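Local structure of oligogalacturonate-specific porin KdgM (Dickeya dadantii, 4FQE) at residues Y5-Q10 and H17-L22; Y91-R96 and Y111-K116; K130-T135 and L152-G157. The protein forms a monomeric beta-barrel channel in the outer membrane that lets oligogalacturonides through and is required for full virulence. All blocks are in the same frame, centred on the assembly; numbering follows the deposited sequence. Where two conformers were deposited one is given.

Contact 1: residues Y5-Q10 and H17-L22; sequences YRHEMQ and HKDRLL. With C8E ((hydroxyethyloxy)tri(ethyloxy)octane), chain G.
Strands 5-9 and 18-22 run antiparallel with their axes 4.8 Å apart at closest approach, Arg6 facing Arg20 and Glu8 facing Lys18 as hydrogen-bonded pairs and Tyr5-Leu21 and His7-Asp19 as non-hydrogen-bonded ones. On the outer face of this porin hairpin, Asp19 OD1 is gripped twice. Tyr5 OH donates to it over a very short 2.5 Å, with the oxygen close to the plane of the phenol ring. His7 ND1 reaches the same oxygen at 2.7 Å, its N-H almost straight at 165°. The acceptor lies in the imidazole plane, yet the ring meets the carboxylate from above. Asp19 gets there with CG anti to its own carbonyl carbon (chi1 -67°), which brings the carboxylate toward strand 5-9. On the other oxygen, OD2, His17 ND1 adds a weak bond. The imidazoles of His7 and His17 are only slightly tilted but offset, with little overlap, and His7 CE1 rests on His17 CB at 3.7 Å. The chain G detergent near Tyr5 is doubtfully placed.

The lumen face is charged. Arg6 and Arg20 stack guanidinium on guanidinium, centres 4.0 Å apart; a bend at chi2 (86°) brings Arg20 round to its partner, and Leu22 CD2 touches its opposite face. Arg20 is bridged to Asp4 and Glu36, and Glu8 alongside to Arg209. Lys18 runs alongside Glu8, its CD 3.4 Å from OE1. Asp4 and Glu36 would offset the charge of Arg20, whereas Arg6 pairs weakly, at long range, with Glu8 and Glu191; on the outer face the two donors on OD1 would favour an ionised Asp19.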
# COMPACT_ATOMS: atom_id res chain seq x y z
N TYR A 5 -3.56 3.37 11.16
CA TYR A 5 -3.78 2.14 11.86
C TYR A 5 -4.71 1.21 11.09
O TYR A 5 -5.71 1.66 10.53
CB TYR A 5 -4.43 2.40 13.23
CG TYR A 5 -4.94 1.11 13.83
CD1 TYR A 5 -4.05 0.16 14.35
CD2 TYR A 5 -6.29 0.79 13.81
CE1 TYR A 5 -4.52 -1.04 14.87
CE2 TYR A 5 -6.77 -0.41 14.32
CZ TYR A 5 -5.87 -1.32 14.85
OH TYR A 5 -6.35 -2.50 15.36
N ARG A 6 -4.39 -0.07 11.06
CA ARG A 6 -5.17 -1.04 10.29
C ARG A 6 -5.21 -2.38 11.03
O ARG A 6 -4.19 -2.83 11.57
CB ARG A 6 -4.58 -1.23 8.87
CG ARG A 6 -5.46 -2.05 7.94
CD ARG A 6 -4.88 -2.16 6.53
NE ARG A 6 -3.76 -3.11 6.51
CZ ARG A 6 -2.91 -3.27 5.50
NH1 ARG A 6 -3.02 -2.56 4.38
NH2 ARG A 6 -1.94 -4.19 5.61
N HIS A 7 -6.38 -3.00 11.06
CA HIS A 7 -6.60 -4.35 11.59
C HIS A 7 -7.03 -5.24 10.47
O HIS A 7 -7.89 -4.87 9.64
CB HIS A 7 -7.66 -4.32 12.69
CG HIS A 7 -7.87 -5.65 13.38
ND1 HIS A 7 -7.10 -6.07 14.39
CD2 HIS A 7 -8.82 -6.65 13.17
CE1 HIS A 7 -7.50 -7.27 14.81
NE2 HIS A 7 -8.56 -7.63 14.08
N GLU A 8 -6.46 -6.44 10.41
CA GLU A 8 -6.73 -7.39 9.32
C GLU A 8 -7.10 -8.73 9.92
O GLU A 8 -6.48 -9.17 10.88
CB GLU A 8 -5.47 -7.60 8.45
CG GLU A 8 -5.56 -8.65 7.34
CD GLU A 8 -4.29 -8.73 6.46
OE1 GLU A 8 -3.81 -9.86 6.18
OE2 GLU A 8 -3.74 -7.70 6.04
N MET A 9 -8.06 -9.42 9.31
CA MET A 9 -8.42 -10.79 9.68
C MET A 9 -8.77 -11.54 8.42
O MET A 9 -9.09 -10.91 7.42
CB MET A 9 -9.65 -10.81 10.56
CG MET A 9 -9.46 -10.15 11.90
SD MET A 9 -10.76 -10.65 13.03
CE MET A 9 -10.09 -9.97 14.55
N GLN A 10 -8.72 -12.86 8.44
CA GLN A 10 -9.23 -13.63 7.30
C GLN A 10 -10.49 -14.36 7.72
O GLN A 10 -11.26 -13.88 8.58
CB GLN A 10 -8.16 -14.56 6.72
CG GLN A 10 -6.91 -13.82 6.31
CD GLN A 10 -6.32 -14.30 5.00
OE1 GLN A 10 -6.81 -15.25 4.38
NE2 GLN A 10 -5.24 -13.65 4.58
N HIS A 17 -5.04 -12.69 13.49
CA HIS A 17 -5.27 -11.30 13.18
C HIS A 17 -3.95 -10.65 13.02
O HIS A 17 -2.92 -11.15 13.50
CB HIS A 17 -6.07 -10.61 14.28
CG HIS A 17 -5.39 -10.57 15.64
ND1 HIS A 17 -4.70 -9.50 16.09
CD2 HIS A 17 -5.36 -11.50 16.67
CE1 HIS A 17 -4.23 -9.74 17.32
NE2 HIS A 17 -4.64 -10.96 17.68
N LYS A 18 -3.96 -9.53 12.31
CA LYS A 18 -2.78 -8.69 12.15
C LYS A 18 -3.15 -7.25 12.46
O LYS A 18 -4.27 -6.80 12.14
CB LYS A 18 -2.21 -8.77 10.73
CG LYS A 18 -1.91 -10.17 10.19
CD LYS A 18 -1.49 -10.08 8.72
CE LYS A 18 -1.18 -11.43 8.07
NZ LYS A 18 -0.10 -11.27 7.04
N ASP A 19 -2.22 -6.52 13.07
CA ASP A 19 -2.36 -5.09 13.24
C ASP A 19 -1.11 -4.36 12.75
O ASP A 19 0.01 -4.92 12.74
CB ASP A 19 -2.60 -4.73 14.71
CG ASP A 19 -3.95 -5.21 15.21
OD1 ASP A 19 -4.97 -4.54 15.00
OD2 ASP A 19 -4.00 -6.27 15.85
N ARG A 20 -1.29 -3.11 12.37
CA ARG A 20 -0.15 -2.30 11.94
C ARG A 20 -0.31 -0.83 12.29
O ARG A 20 -1.42 -0.31 12.39
CB ARG A 20 0.09 -2.46 10.43
CG ARG A 20 -0.92 -1.75 9.52
CD ARG A 20 -0.56 -0.29 9.23
NE ARG A 20 -1.36 0.30 8.14
CZ ARG A 20 -1.21 0.04 6.85
NH1 ARG A 20 -0.28 -0.79 6.40
NH2 ARG A 20 -2.03 0.64 5.98
N LEU A 21 0.81 -0.13 12.42
CA LEU A 21 0.78 1.30 12.49
C LEU A 21 1.84 1.84 11.53
O LEU A 21 2.99 1.52 11.71
CB LEU A 21 1.14 1.77 13.89
CG LEU A 21 0.70 3.21 14.16
CD1 LEU A 21 -0.80 3.10 14.42
CD2 LEU A 21 1.44 3.87 15.34
N LEU A 22 1.40 2.66 10.59
CA LEU A 22 2.23 3.13 9.45
C LEU A 22 2.21 4.64 9.47
O LEU A 22 1.15 5.26 9.36
CB LEU A 22 1.69 2.61 8.12
CG LEU A 22 2.17 3.26 6.79
CD1 LEU A 22 3.66 3.04 6.58
CD2 LEU A 22 1.34 2.69 5.63
C1 C8E G . -2.25 5.34 15.55
C2 C8E G . -3.76 5.38 15.49
C3 C8E G . -4.29 6.04 14.22
C4 C8E G . -3.85 7.50 14.10
C5 C8E G . -4.43 8.40 15.20
C6 C8E G . -3.35 9.02 16.09
C7 C8E G . -3.21 10.52 15.84
C8 C8E G . -2.60 11.25 17.04
O9 C8E G . -2.98 12.62 17.07
C10 C8E G . -4.30 12.76 17.59
C11 C8E G . -4.78 14.19 17.70
O12 C8E G . -6.21 14.21 17.57
C13 C8E G . -6.95 13.38 18.51
C14 C8E G . -7.44 14.19 19.70
O15 C8E G . -8.07 13.28 20.63
C16 C8E G . -7.17 12.54 21.46
C17 C8E G . -7.37 11.05 21.40
O18 C8E G . -6.17 10.43 21.87
C19 C8E G . -5.81 9.23 21.20
C20 C8E G . -4.53 9.44 20.42
O21 C8E G . -3.80 8.21 20.38

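Contact 2: residues Y91-R96 and Y111-K116. With C8E ((hydroxyethyloxy)tri(ethyloxy)octane), chain H; C8E ((hydroxyethyloxy)tri(ethyloxy)octane), chain E.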
# COMPACT_ATOMS: atom_id res chain seq x y z
N TYR A 91 14.49 -7.32 1.53
CA TYR A 91 14.82 -6.11 0.82
C TYR A 91 13.89 -6.10 -0.41
O TYR A 91 13.87 -7.03 -1.18
CB TYR A 91 16.28 -6.14 0.40
CG TYR A 91 16.66 -5.16 -0.66
CD1 TYR A 91 16.30 -3.82 -0.55
CD2 TYR A 91 17.39 -5.54 -1.76
CE1 TYR A 91 16.63 -2.90 -1.54
CE2 TYR A 91 17.76 -4.62 -2.74
CZ TYR A 91 17.37 -3.30 -2.61
OH TYR A 91 17.72 -2.37 -3.58
N ARG A 92 13.10 -5.04 -0.55
CA ARG A 92 12.13 -4.95 -1.63
C ARG A 92 12.20 -3.56 -2.22
O ARG A 92 11.46 -2.67 -1.81
CB ARG A 92 10.73 -5.25 -1.08
CG ARG A 92 10.62 -6.59 -0.37
CD ARG A 92 9.18 -6.97 -0.09
NE ARG A 92 8.56 -6.14 0.94
CZ ARG A 92 7.27 -6.18 1.28
NH1 ARG A 92 6.43 -7.00 0.67
NH2 ARG A 92 6.80 -5.39 2.25
N PRO A 93 13.12 -3.35 -3.18
CA PRO A 93 13.11 -2.10 -3.92
C PRO A 93 11.93 -2.13 -4.88
O PRO A 93 11.39 -3.19 -5.12
CB PRO A 93 14.41 -2.15 -4.72
CG PRO A 93 14.60 -3.58 -4.99
CD PRO A 93 14.03 -4.32 -3.79
N TYR A 94 11.50 -0.99 -5.40
CA TYR A 94 10.40 -1.01 -6.36
C TYR A 94 10.41 0.15 -7.32
O TYR A 94 11.08 1.13 -7.09
CB TYR A 94 9.06 -1.03 -5.62
CG TYR A 94 8.72 0.21 -4.82
CD1 TYR A 94 8.96 0.27 -3.44
CD2 TYR A 94 8.15 1.32 -5.43
CE1 TYR A 94 8.61 1.39 -2.69
CE2 TYR A 94 7.82 2.45 -4.69
CZ TYR A 94 8.05 2.48 -3.32
OH TYR A 94 7.74 3.61 -2.61
N LEU A 95 9.65 -0.01 -8.40
CA LEU A 95 9.36 1.07 -9.35
C LEU A 95 7.84 1.10 -9.58
O LEU A 95 7.26 0.11 -10.00
CB LEU A 95 10.08 0.84 -10.67
CG LEU A 95 10.07 1.99 -11.70
CD1 LEU A 95 10.69 3.25 -11.12
CD2 LEU A 95 10.81 1.59 -12.99
N ARG A 96 7.21 2.24 -9.29
CA ARG A 96 5.78 2.41 -9.50
C ARG A 96 5.54 3.51 -10.54
O ARG A 96 5.98 4.64 -10.37
CB ARG A 96 5.06 2.76 -8.18
CG ARG A 96 3.56 3.02 -8.35
CD ARG A 96 2.76 2.89 -7.05
NE ARG A 96 3.55 3.35 -5.90
CZ ARG A 96 3.38 2.95 -4.64
NH1 ARG A 96 4.17 3.45 -3.69
NH2 ARG A 96 2.45 2.06 -4.31
N TYR A 111 6.35 -2.68 -9.92
CA TYR A 111 7.22 -3.87 -9.91
C TYR A 111 8.08 -3.83 -8.65
O TYR A 111 8.78 -2.85 -8.41
CB TYR A 111 8.10 -3.94 -11.17
CG TYR A 111 9.13 -5.05 -11.14
CD1 TYR A 111 8.75 -6.39 -11.10
CD2 TYR A 111 10.48 -4.76 -11.16
CE1 TYR A 111 9.70 -7.39 -11.06
CE2 TYR A 111 11.44 -5.75 -11.12
CZ TYR A 111 11.03 -7.07 -11.09
OH TYR A 111 12.01 -8.02 -11.04
N ARG A 112 7.97 -4.87 -7.83
CA ARG A 112 8.66 -4.93 -6.55
C ARG A 112 9.29 -6.31 -6.33
O ARG A 112 8.64 -7.22 -5.77
CB ARG A 112 7.68 -4.59 -5.41
CG ARG A 112 8.29 -4.53 -4.02
CD ARG A 112 7.30 -4.03 -2.97
NE ARG A 112 6.22 -4.98 -2.69
CZ ARG A 112 5.31 -4.82 -1.74
NH1 ARG A 112 5.33 -3.75 -0.97
NH2 ARG A 112 4.37 -5.74 -1.55
N PRO A 113 10.55 -6.47 -6.72
CA PRO A 113 11.17 -7.74 -6.41
C PRO A 113 11.36 -7.84 -4.89
O PRO A 113 11.30 -6.83 -4.18
CB PRO A 113 12.50 -7.69 -7.16
CG PRO A 113 12.77 -6.27 -7.41
CD PRO A 113 11.45 -5.58 -7.49
N TYR A 114 11.52 -9.06 -4.39
CA TYR A 114 11.83 -9.25 -2.97
C TYR A 114 13.03 -10.16 -2.86
O TYR A 114 13.18 -11.12 -3.60
CB TYR A 114 10.61 -9.75 -2.16
CG TYR A 114 10.04 -11.10 -2.53
CD1 TYR A 114 10.61 -12.28 -2.05
CD2 TYR A 114 8.91 -11.20 -3.33
CE1 TYR A 114 10.08 -13.52 -2.38
CE2 TYR A 114 8.37 -12.43 -3.69
CZ TYR A 114 8.94 -13.58 -3.20
OH TYR A 114 8.40 -14.80 -3.54
N PHE A 115 13.94 -9.79 -1.97
CA PHE A 115 15.10 -10.61 -1.65
C PHE A 115 14.95 -10.83 -0.15
O PHE A 115 15.28 -9.96 0.62
CB PHE A 115 16.41 -9.89 -2.04
CG PHE A 115 16.43 -9.36 -3.46
CD1 PHE A 115 16.91 -10.14 -4.50
CD2 PHE A 115 15.95 -8.08 -3.75
CE1 PHE A 115 16.93 -9.66 -5.80
CE2 PHE A 115 15.95 -7.60 -5.05
CZ PHE A 115 16.44 -8.39 -6.09
N LYS A 116 14.35 -11.97 0.24
CA LYS A 116 13.94 -12.21 1.64
C LYS A 116 14.53 -13.44 2.36
O LYS A 116 14.85 -14.46 1.74
CB LYS A 116 12.40 -12.22 1.76
CG LYS A 116 11.66 -13.56 1.70
CD LYS A 116 10.32 -13.45 2.44
CE LYS A 116 9.30 -14.47 1.98
NZ LYS A 116 8.48 -14.02 0.81
C1 C8E H . 12.57 -2.71 -8.80
C2 C8E H . 14.00 -2.46 -9.23
C3 C8E H . 14.06 -1.15 -9.99
C4 C8E H . 13.65 0.03 -9.11
C5 C8E H . 14.81 0.94 -8.78
C6 C8E H . 15.58 0.37 -7.59
C7 C8E H . 15.29 1.13 -6.31
C8 C8E H . 16.29 0.77 -5.22
O9 C8E H . 17.40 1.67 -5.23
C10 C8E H . 18.41 1.37 -4.27
C11 C8E H . 18.99 2.67 -3.71
O12 C8E H . 18.44 2.98 -2.43
C13 C8E H . 18.50 4.37 -2.07
C14 C8E H . 17.25 5.10 -2.57
O15 C8E H . 16.62 5.89 -1.54
C16 C8E H . 16.14 7.17 -1.96
C17 C8E H . 14.79 7.10 -2.66
O18 C8E H . 14.98 7.02 -4.08
C19 C8E H . 14.65 5.74 -4.63
C20 C8E H . 15.78 5.25 -5.54
O21 C8E H . 16.11 3.89 -5.24
C1 C8E E . 5.24 2.06 -15.06
C2 C8E E . 6.70 1.67 -15.01
C3 C8E E . 7.01 0.69 -13.89
C4 C8E E . 6.22 -0.60 -14.03
C5 C8E E . 7.10 -1.85 -14.00
C6 C8E E . 7.98 -1.95 -15.25
C7 C8E E . 8.18 -3.37 -15.83
C8 C8E E . 7.26 -4.47 -15.31
O9 C8E E . 7.59 -5.74 -15.89
C10 C8E E . 6.72 -6.81 -15.49
C11 C8E E . 7.49 -8.08 -15.17
O12 C8E E . 6.68 -9.23 -15.46
C13 C8E E . 6.81 -9.69 -16.81
C14 C8E E . 5.54 -10.35 -17.34
O15 C8E E . 4.36 -9.59 -16.99
C16 C8E E . 3.28 -10.44 -16.59
C17 C8E E . 1.99 -9.65 -16.37
O18 C8E E . 1.09 -10.39 -15.53
C19 C8E E . 0.58 -11.59 -16.13
C20 C8E E . 1.30 -12.81 -15.56
O21 C8E E . 1.92 -13.61 -16.57
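Arg92 lays its guanidinium over that of Arg112, the centres 3.9 Å apart and the planes at 26°, on the lumen face of an antiparallel hairpin in the porin's beta-barrel wall. Arg92 NH1 comes within 3.3 Å of Arg112 NH2; both are donors, so no hydrogen bond links them and the contact is the flat overlap of the two groups. Each chain is extended at chi2 and turns at chi3, in opposite senses (-70° for Arg92, 70° for Arg112). Arg112 was modelled in two conformers, and the stack is described for one of them, so it may not be permanent. Arg92 NH2 is in a salt bridge with Glu61. Paired arginines on the pore wall are consistent with a channel for acidic oligogalacturonides. Nearer the backbone, Arg92 CG packs on Tyr114 CB at 3.6 Å.

The membrane face is aromatic and proline-rich. Tyr91 and Phe115 run alongside each other in the same direction, with CD2 against CD2 at 3.5 Å; the rings are only modestly tilted but hardly overlap. Pro93 CD sits over the centre of the Tyr91 face and also meets the edge of Phe115 at CE2. Pro113 CD lies over Tyr111 too, but toward the rim. The two prolines cross at about a right angle. The chain H detergent lies against both, C8 3.5 Å from Pro93 CB and C1 against Pro113 CD; chain E packs on Tyr111 CB instead, its C5 at 3.7 Å.

Two backbone bonds join Tyr91 with Phe115 and two more join Leu95 with Tyr111. Between these pairs stand Pro93 and Pro113, neither with an N-H to give. The carbonyl oxygens of both are buried without a polar partner; Pro93 O abuts Pro113 CD at 3.4 Å.

Contact 3: residues K130-T135 and L152-G157; sequences KGYTLT and LEYKKG. With C8E ((hydroxyethyloxy)tri(ethyloxy)octane), chain E.
Lys156 CB sits over one face of the Tyr132 ring on the outer side of the sheet, 4.3 Å from the centroid in a CH-pi contact, the lysine following the tyrosine outward. The hydroxyl of Tyr132 meets the edge of the Tyr154 ring, OH to CE2 at 3.6 Å. That approach follows from chi1 of 67°, which places CG between the backbone N and the carbonyl carbon and leans the ring toward strand 152-157. A face of Tyr154 is met by C20 of the chain E detergent, 3.7 Å from CE1 and offset toward the rim; Leu134 CD2 touches C10 of the same molecule.

The opposite, lumen-side face has Thr133 CG2 packed on Lys155 CG at 3.6 Å, and Thr135 OG1 donating to Glu153 OE1 at 2.8 Å. The hydroxyl comes at the oxygen from above the carboxylate plane, 40° out of it.

What sets these pairs opposite one another is the up-and-down meander of the barrel: strands 131-135 and 152-157 are neighbours in a hairpin, antiparallel at 165°. Reciprocal backbone bonds tie Tyr132 to Lys156 and Leu134 to Tyr154. Gly131 and Gly157 bring their CA atoms to 4.1 Å, a closeness that Gly131 permits by having no CB, since Lys156 O takes up that side.

In the second shell, Arg110 NH2 gives a hydrogen bond to Thr135 OG1, so that hydroxyl both donates, to Glu153, and accepts, from the arginine. Beyond Tyr154, the ring of Tyr170 and the side chain of Ile172 pack against it.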
# COMPACT_ATOMS: atom_id res chain seq x y z
N LYS A 130 13.60 -15.45 -2.94
CA LYS A 130 13.38 -14.27 -3.77
C LYS A 130 12.29 -14.47 -4.82
O LYS A 130 11.92 -15.58 -5.17
CB LYS A 130 14.67 -13.82 -4.46
CG LYS A 130 15.38 -14.89 -5.24
CD LYS A 130 16.89 -14.71 -5.19
CE LYS A 130 17.46 -14.89 -3.78
NZ LYS A 130 18.92 -15.19 -3.78
N GLY A 131 11.81 -13.35 -5.34
CA GLY A 131 10.70 -13.35 -6.27
C GLY A 131 10.36 -11.92 -6.60
O GLY A 131 11.19 -11.01 -6.49
N TYR A 132 9.11 -11.72 -6.99
CA TYR A 132 8.65 -10.38 -7.22
C TYR A 132 7.15 -10.29 -7.12
O TYR A 132 6.45 -11.30 -7.28
CB TYR A 132 9.14 -9.90 -8.59
CG TYR A 132 8.54 -10.62 -9.79
CD1 TYR A 132 7.32 -10.20 -10.33
CD2 TYR A 132 9.20 -11.67 -10.40
CE1 TYR A 132 6.77 -10.84 -11.44
CE2 TYR A 132 8.66 -12.30 -11.53
CZ TYR A 132 7.45 -11.88 -12.03
OH TYR A 132 6.88 -12.49 -13.13
N THR A 133 6.67 -9.10 -6.82
CA THR A 133 5.27 -8.80 -7.06
C THR A 133 5.06 -7.76 -8.16
O THR A 133 5.90 -6.89 -8.39
CB THR A 133 4.55 -8.35 -5.79
OG1 THR A 133 5.15 -7.16 -5.30
CG2 THR A 133 4.64 -9.46 -4.74
N LEU A 134 3.93 -7.90 -8.86
CA LEU A 134 3.49 -6.93 -9.83
C LEU A 134 2.06 -6.56 -9.41
O LEU A 134 1.17 -7.42 -9.33
CB LEU A 134 3.56 -7.52 -11.24
CG LEU A 134 3.49 -6.57 -12.44
CD1 LEU A 134 4.66 -5.61 -12.49
CD2 LEU A 134 3.43 -7.33 -13.79
N THR A 135 1.87 -5.28 -9.10
CA THR A 135 0.66 -4.79 -8.48
C THR A 135 0.09 -3.72 -9.39
O THR A 135 0.78 -2.78 -9.77
CB THR A 135 0.96 -4.18 -7.11
OG1 THR A 135 1.65 -5.14 -6.32
CG2 THR A 135 -0.34 -3.78 -6.40
N LEU A 152 -4.96 -5.46 -8.18
CA LEU A 152 -4.71 -6.80 -8.64
C LEU A 152 -3.23 -7.00 -8.39
O LEU A 152 -2.44 -6.16 -8.75
CB LEU A 152 -5.01 -6.90 -10.14
CG LEU A 152 -4.69 -8.20 -10.88
CD1 LEU A 152 -5.30 -9.44 -10.27
CD2 LEU A 152 -5.15 -8.10 -12.33
N GLU A 153 -2.88 -8.10 -7.74
CA GLU A 153 -1.50 -8.36 -7.40
C GLU A 153 -1.09 -9.75 -7.81
O GLU A 153 -1.77 -10.74 -7.50
CB GLU A 153 -1.26 -8.12 -5.91
CG GLU A 153 0.19 -8.19 -5.53
CD GLU A 153 0.47 -7.55 -4.17
OE1 GLU A 153 0.40 -6.30 -4.07
OE2 GLU A 153 0.76 -8.31 -3.22
N TYR A 154 0.04 -9.82 -8.51
CA TYR A 154 0.58 -11.06 -8.99
C TYR A 154 1.92 -11.27 -8.29
O TYR A 154 2.82 -10.44 -8.40
CB TYR A 154 0.77 -10.96 -10.50
CG TYR A 154 1.48 -12.12 -11.13
CD1 TYR A 154 0.78 -13.27 -11.54
CD2 TYR A 154 2.85 -12.06 -11.39
CE1 TYR A 154 1.45 -14.33 -12.15
CE2 TYR A 154 3.52 -13.11 -11.98
CZ TYR A 154 2.82 -14.25 -12.37
OH TYR A 154 3.52 -15.28 -12.98
N LYS A 155 2.04 -12.39 -7.59
CA LYS A 155 3.28 -12.73 -6.89
C LYS A 155 3.85 -14.00 -7.45
O LYS A 155 3.15 -15.00 -7.60
CB LYS A 155 3.05 -12.87 -5.40
CG LYS A 155 4.32 -13.00 -4.57
CD LYS A 155 3.99 -13.20 -3.10
CE LYS A 155 5.23 -13.45 -2.27
NZ LYS A 155 4.92 -13.34 -0.82
N LYS A 156 5.16 -13.97 -7.73
CA LYS A 156 5.86 -15.12 -8.24
C LYS A 156 7.14 -15.31 -7.48
O LYS A 156 7.92 -14.38 -7.35
CB LYS A 156 6.17 -14.92 -9.72
CG LYS A 156 7.01 -16.04 -10.31
CD LYS A 156 6.51 -16.47 -11.68
CE LYS A 156 7.54 -17.35 -12.38
NZ LYS A 156 7.01 -17.91 -13.66
N GLY A 157 7.34 -16.52 -6.97
CA GLY A 157 8.58 -16.88 -6.28
C GLY A 157 9.66 -17.35 -7.24
O GLY A 157 9.39 -17.76 -8.38
C1 C8E E . 5.24 2.06 -15.06
C2 C8E E . 6.70 1.67 -15.01
C3 C8E E . 7.01 0.69 -13.89
C4 C8E E . 6.22 -0.60 -14.03
C5 C8E E . 7.10 -1.85 -14.00
C6 C8E E . 7.98 -1.95 -15.25
C7 C8E E . 8.18 -3.37 -15.83
C8 C8E E . 7.26 -4.47 -15.31
O9 C8E E . 7.59 -5.74 -15.89
C10 C8E E . 6.72 -6.81 -15.49
C11 C8E E . 7.49 -8.08 -15.17
O12 C8E E . 6.68 -9.23 -15.46
C13 C8E E . 6.81 -9.69 -16.81
C14 C8E E . 5.54 -10.35 -17.34
O15 C8E E . 4.36 -9.59 -16.99
C16 C8E E . 3.28 -10.44 -16.59
C17 C8E E . 1.99 -9.65 -16.37
O18 C8E E . 1.09 -10.39 -15.53
C19 C8E E . 0.58 -11.59 -16.13
C20 C8E E . 1.30 -12.81 -15.56
O21 C8E E . 1.92 -13.61 -16.57

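Overall arrangement
All three contacts are hairpin pairs in the wall of one closed twelve-stranded antiparallel barrel. Contacts 2 and 3 are close, with centres about 9 Å apart, because strands 105-116 and 131-142 are neighbours in the sheet: Tyr114 N to Gly131 O and Thr133 N to Arg112 O, each 2.9 Å, are probable hydrogen bonds. The chain E detergent lies along both. Contact 1, formed earlier in the chain, stands apart, its centre about 22 Å from that of contact 2 and 21 Å from that of contact 3, with no touching atoms. Its Leu21 side chain is about 11 Å from a bound n-octane. Stacked arginines recur in contacts 1 and 2.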